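PDB 3CLJ: protein NRD1 from Saccharomyces cerevisiae, which binds the phosphorylated C-terminal domain of RNA polymerase II through its CTD-interacting domain, as part of the Nrd1-Nab3-Sen1 termination complex. Local coordinates for residues Q4-T9 against S40-L45; E11-L16 against G22-K27. All coordinates share one frame; numbering follows the deposited sequence.

Contact 1: Q4-T9 against S40-L45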
loop_
_atom_site.group_PDB
_atom_site.type_symbol
_atom_site.label_atom_id
_atom_site.label_comp_id
_atom_site.label_asym_id
_atom_site.label_seq_id
_atom_site.Cartn_x
_atom_site.Cartn_y
_atom_site.Cartn_z
ATOM N N GLN A 4 -9.500 10.169 13.665
ATOM C CA GLN A 4 -10.124 11.144 12.793
ATOM C C GLN A 4 -9.100 11.960 12.022
ATOM O O GLN A 4 -9.327 12.240 10.863
ATOM C CB GLN A 4 -11.111 12.062 13.539
ATOM C CG GLN A 4 -12.604 11.784 13.227
ATOM C CD GLN A 4 -12.846 11.163 11.837
ATOM O OE1 GLN A 4 -12.322 11.633 10.792
ATOM N NE2 GLN A 4 -13.583 10.064 11.832
ATOM N N ASN A 5 -7.990 12.338 12.659
ATOM C CA ASN A 5 -6.849 12.984 11.965
ATOM C C ASN A 5 -6.256 12.070 10.877
ATOM O O ASN A 5 -5.873 12.544 9.799
ATOM C CB ASN A 5 -5.774 13.415 12.995
ATOM C CG ASN A 5 -4.654 14.281 12.398
ATOM O OD1 ASN A 5 -4.350 14.224 11.210
ATOM N ND2 ASN A 5 -4.004 15.068 13.259
ATOM N N PHE A 6 -6.156 10.766 11.159
ATOM C CA PHE A 6 -5.676 9.803 10.178
ATOM C C PHE A 6 -6.571 9.745 8.915
ATOM O O PHE A 6 -6.080 9.809 7.789
ATOM C CB PHE A 6 -5.558 8.397 10.779
ATOM C CG PHE A 6 -5.014 7.373 9.794
ATOM C CD1 PHE A 6 -3.633 7.177 9.651
ATOM C CD2 PHE A 6 -5.884 6.624 8.974
ATOM C CE1 PHE A 6 -3.124 6.225 8.749
ATOM C CE2 PHE A 6 -5.386 5.693 8.087
ATOM C CZ PHE A 6 -3.986 5.503 7.966
ATOM N N VAL A 7 -7.876 9.635 9.144
ATOM C CA VAL A 7 -8.886 9.638 8.073
ATOM C C VAL A 7 -8.783 10.908 7.214
ATOM O O VAL A 7 -8.619 10.800 5.992
ATOM C CB VAL A 7 -10.323 9.426 8.645
ATOM C CG1 VAL A 7 -11.392 9.632 7.590
ATOM C CG2 VAL A 7 -10.453 8.066 9.213
ATOM N N ALA A 8 -8.848 12.086 7.855
ATOM C CA ALA A 8 -8.685 13.369 7.168
ATOM C C ALA A 8 -7.351 13.491 6.424
ATOM O O ALA A 8 -7.321 14.026 5.321
ATOM C CB ALA A 8 -8.937 14.627 8.165
ATOM N N THR A 9 -6.258 12.980 6.993
ATOM C CA THR A 9 -4.951 13.061 6.348
ATOM C C THR A 9 -4.886 12.132 5.103
ATOM O O THR A 9 -4.397 12.542 4.025
ATOM C CB THR A 9 -3.818 12.727 7.345
ATOM O OG1 THR A 9 -3.852 13.695 8.411
ATOM C CG2 THR A 9 -2.446 12.732 6.673
ATOM N N SER A 40 -6.689 -2.999 12.027
ATOM C CA SER A 40 -7.701 -3.570 11.162
ATOM C C SER A 40 -8.456 -2.477 10.377
ATOM O O SER A 40 -8.763 -2.637 9.201
ATOM C CB SER A 40 -8.591 -4.516 11.961
ATOM O OG SER A 40 -9.895 -4.558 11.431
ATOM N N LYS A 41 -8.721 -1.350 11.031
ATOM C CA LYS A 41 -9.376 -0.250 10.338
ATOM C C LYS A 41 -8.415 0.750 9.629
ATOM O O LYS A 41 -8.866 1.535 8.782
ATOM C CB LYS A 41 -10.466 0.419 11.220
ATOM C CG LYS A 41 -10.006 1.336 12.335
ATOM C CD LYS A 41 -11.243 1.844 13.137
ATOM C CE LYS A 41 -10.779 2.655 14.382
ATOM N NZ LYS A 41 -11.824 3.250 15.318
ATOM N N ILE A 42 -7.125 0.729 9.984
ATOM C CA ILE A 42 -6.093 1.459 9.234
ATOM C C ILE A 42 -5.910 0.776 7.862
ATOM O O ILE A 42 -5.874 1.456 6.809
ATOM C CB ILE A 42 -4.731 1.507 10.000
ATOM C CG1 ILE A 42 -4.835 2.458 11.242
ATOM C CG2 ILE A 42 -3.528 1.791 9.002
ATOM C CD1 ILE A 42 -3.935 2.075 12.446
ATOM N N ILE A 43 -5.840 -0.548 7.896
ATOM C CA ILE A 43 -5.568 -1.384 6.731
ATOM C C ILE A 43 -6.753 -1.349 5.733
ATOM O O ILE A 43 -6.532 -1.107 4.529
ATOM C CB ILE A 43 -5.115 -2.832 7.177
ATOM C CG1 ILE A 43 -3.728 -2.769 7.896
ATOM C CG2 ILE A 43 -5.139 -3.855 6.003
ATOM C CD1 ILE A 43 -2.548 -2.490 6.970
ATOM N N SER A 44 -7.970 -1.518 6.238
ATOM C CA SER A 44 -9.187 -1.427 5.396
ATOM C C SER A 44 -9.271 -0.060 4.711
ATOM O O SER A 44 -9.459 0.022 3.482
ATOM C CB SER A 44 -10.482 -1.816 6.155
ATOM O OG SER A 44 -10.994 -0.738 6.922
ATOM N N LEU A 45 -9.009 1.007 5.458
ATOM C CA LEU A 45 -9.004 2.324 4.841
ATOM C C LEU A 45 -7.989 2.536 3.719
ATOM O O LEU A 45 -8.342 3.104 2.678
ATOM C CB LEU A 45 -8.988 3.461 5.869
ATOM C CG LEU A 45 -9.144 4.900 5.319
ATOM C CD1 LEU A 45 -10.471 5.103 4.496
ATOM C CD2 LEU A 45 -9.060 5.976 6.465
#

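Contact 2: E11-L16 against G22-K27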
loop_
_atom_site.group_PDB
_atom_site.type_symbol
_atom_site.label_atom_id
_atom_site.label_comp_id
_atom_site.label_asym_id
_atom_site.label_seq_id
_atom_site.Cartn_x
_atom_site.Cartn_y
_atom_site.Cartn_z
ATOM N N GLU A 11 -7.755 11.099 3.356
ATOM C CA GLU A 11 -8.598 11.790 2.416
ATOM C C GLU A 11 -7.910 12.972 1.692
ATOM O O GLU A 11 -8.225 13.235 0.516
ATOM C CB GLU A 11 -9.937 12.272 3.082
ATOM C CG GLU A 11 -10.903 11.149 3.465
ATOM C CD GLU A 11 -11.949 11.529 4.495
ATOM O OE1 GLU A 11 -11.846 12.596 5.163
ATOM O OE2 GLU A 11 -12.897 10.734 4.646
ATOM N N SER A 12 -7.012 13.711 2.365
ATOM C CA SER A 12 -6.371 14.874 1.753
ATOM C C SER A 12 -5.455 14.556 0.538
ATOM O O SER A 12 -5.061 15.471 -0.183
ATOM C CB SER A 12 -5.612 15.720 2.785
ATOM O OG SER A 12 -4.465 15.023 3.253
ATOM N N PHE A 13 -5.118 13.286 0.323
ATOM C CA PHE A 13 -4.281 12.866 -0.821
ATOM C C PHE A 13 -4.957 13.166 -2.156
ATOM O O PHE A 13 -4.296 13.267 -3.202
ATOM C CB PHE A 13 -3.896 11.395 -0.721
ATOM C CG PHE A 13 -2.654 11.133 0.132
ATOM C CD1 PHE A 13 -2.726 11.200 1.551
ATOM C CD2 PHE A 13 -1.423 10.802 -0.468
ATOM C CE1 PHE A 13 -1.639 10.964 2.349
ATOM C CE2 PHE A 13 -0.261 10.547 0.346
ATOM C CZ PHE A 13 -0.373 10.638 1.766
ATOM N N LYS A 14 -6.284 13.345 -2.112
ATOM C CA LYS A 14 -7.089 13.794 -3.260
ATOM C C LYS A 14 -6.820 15.248 -3.631
ATOM O O LYS A 14 -6.887 15.631 -4.806
ATOM C CB LYS A 14 -8.566 13.547 -2.986
ATOM C CG LYS A 14 -8.873 12.055 -2.672
ATOM C CD LYS A 14 -10.340 11.821 -2.235
ATOM C CE LYS A 14 -10.534 12.042 -0.719
ATOM N NZ LYS A 14 -11.860 12.727 -0.263
ATOM N N ASP A 15 -6.481 16.064 -2.642
ATOM C CA ASP A 15 -6.122 17.441 -2.904
ATOM C C ASP A 15 -4.700 17.624 -3.443
ATOM O O ASP A 15 -4.317 18.741 -3.802
ATOM C CB ASP A 15 -6.369 18.313 -1.656
ATOM C CG ASP A 15 -7.829 18.204 -1.124
ATOM O OD1 ASP A 15 -8.725 17.736 -1.873
ATOM O OD2 ASP A 15 -8.075 18.594 0.050
ATOM N N LEU A 16 -3.925 16.539 -3.493
ATOM C CA LEU A 16 -2.586 16.566 -4.081
ATOM C C LEU A 16 -2.695 16.207 -5.538
ATOM O O LEU A 16 -3.168 15.136 -5.877
ATOM C CB LEU A 16 -1.635 15.593 -3.373
ATOM C CG LEU A 16 -1.371 15.839 -1.891
ATOM C CD1 LEU A 16 -0.642 14.629 -1.278
ATOM C CD2 LEU A 16 -0.676 17.208 -1.644
ATOM N N GLY A 22 5.774 12.643 0.509
ATOM C CA GLY A 22 6.654 11.895 1.410
ATOM C C GLY A 22 6.342 12.165 2.865
ATOM O O GLY A 22 6.160 11.232 3.654
ATOM N N SER A 23 6.196 13.443 3.212
ATOM C CA SER A 23 5.874 13.839 4.586
ATOM C C SER A 23 4.503 13.380 5.038
ATOM O O SER A 23 4.329 12.906 6.181
ATOM C CB SER A 23 6.063 15.359 4.774
ATOM O OG SER A 23 5.250 16.052 3.852
ATOM N N ARG A 24 3.503 13.457 4.160
ATOM C CA ARG A 24 2.201 12.969 4.563
ATOM C C ARG A 24 2.155 11.428 4.717
ATOM O O ARG A 24 1.463 10.908 5.582
ATOM C CB ARG A 24 1.125 13.483 3.587
ATOM C CG ARG A 24 -0.157 13.801 4.227
ATOM C CD ARG A 24 -1.111 14.520 3.291
ATOM N NE ARG A 24 -0.737 15.921 3.171
ATOM C CZ ARG A 24 -1.326 16.805 2.369
ATOM N NH1 ARG A 24 -2.381 16.486 1.609
ATOM N NH2 ARG A 24 -0.853 18.013 2.336
ATOM N N ILE A 25 2.866 10.696 3.870
ATOM C CA ILE A 25 2.930 9.256 3.983
ATOM C C ILE A 25 3.659 8.867 5.279
ATOM O O ILE A 25 3.234 7.955 5.996
ATOM C CB ILE A 25 3.597 8.604 2.673
ATOM C CG1 ILE A 25 2.675 8.837 1.405
ATOM C CG2 ILE A 25 3.858 7.097 2.865
ATOM C CD1 ILE A 25 3.296 8.398 -0.029
ATOM N N LYS A 26 4.771 9.540 5.556
ATOM C CA LYS A 26 5.473 9.341 6.810
ATOM C C LYS A 26 4.470 9.547 7.985
ATOM O O LYS A 26 4.435 8.754 8.937
ATOM C CB LYS A 26 6.654 10.288 6.895
ATOM C CG LYS A 26 7.484 10.077 8.110
ATOM C CD LYS A 26 8.563 11.108 8.253
ATOM C CE LYS A 26 9.073 11.040 9.698
ATOM N NZ LYS A 26 10.525 11.358 9.775
ATOM N N LYS A 27 3.641 10.583 7.893
ATOM C CA LYS A 27 2.648 10.902 8.960
ATOM C C LYS A 27 1.684 9.715 9.175
ATOM O O LYS A 27 1.475 9.246 10.283
ATOM C CB LYS A 27 1.834 12.135 8.543
ATOM C CG LYS A 27 1.324 12.969 9.662
ATOM C CD LYS A 27 0.050 13.705 9.282
ATOM C CE LYS A 27 -0.595 14.382 10.517
ATOM N NZ LYS A 27 -1.839 14.996 10.036
#

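Contact 1: Q4-T9 against S40-L45
F6 and V7 touch I42 and L45 where segments 4-9 and 40-45 run nearly parallel, their helix axes 10° apart and 11.5 Å at closest approach. That spacing is wide for directly packed helices, and the buried surface of 187 Å² is accordingly small; the touching is done by side-chain ends, all apolar. L45 supplies the hub through one methyl. Its CD2 lies 3.7 Å from V7 CG2, the two side chains crossing at about a right angle, and the same methyl sits near the plane of the F6 ring, at the edge, with CD2 4.0 Å from F6 CE2. F6 sends its ring across the gap with CG anti to the backbone N (chi1 -178°), which carries CZ to within 3.9 Å of I42 CG2. Within helix 4-9, N5 O accepts from both T9 N and T9 OG1, which approach from opposite faces of its plane; the hydroxyl bond is 2.7 Å from T9 OG1 to N5 O. Helix 22-34 fills in alongside, Y31 meeting the F6 ring and touching I42 while L28 packs on F6 and T9, and I43 turns from this contact onto helix 90-111.

Contact 2: E11-L16 against G22-K27
F13 and R24 meet where the turn after helix 3-11 folds back on the first turns of helix 22-34, a helix-loop-helix hairpin at the start of the all-helical CID domain. Apolar packing centres on the F13 ring. I25 CG1 lies at its edge, near the ring plane and 3.6 Å from F13 CZ, and the R24 methylenes run past the ring in the opposite sense, R24 CG being 3.7 Å from F13 CE1. I64 of helix 58-77 also touches both F13 and I25. The guanidinium packs differently: a bend at chi3 (-78°) sets its plane 85° from the F13 ring, which rules out a parallel stack, and L16 CD1 instead lies over one face. With an alanine here in place of R24, the F13 ring would probably lose the CG and CD methylenes beside CE1, and L16 the flat group beneath its methyl. Polar neighbours gather at the guanidinium end. R24 NH2 is hydrogen-bonded to a glycerol, probably from the crystallisation liquor. S12 OG, hydrogen-bonded to T9 O, lies 3.0 Å from R24 NH1 and obliquely to the guanidinium plane.

From the N terminus the chain runs through helix 3-11, turns at 11-16 and enters helix 22-34, where contact 2 closes a short loop with five residues between its segments. It then continues into helix 39-52, whose 40-45 segment returns to 4-9 in contact 1 and closes a longer loop of 30 intervening residues. The shorter loop therefore lies wholly within the longer one, and the two do not cross. Their centres are 12 Å apart, and they meet directly: K27 NZ probably hydrogen-bonds to N5 OD1 and T9 OG1, and T9 CG2 packs on R24 CG at 3.5 Å. Helix 22-34 thus joins both contacts, tying the first three helices into one bundle.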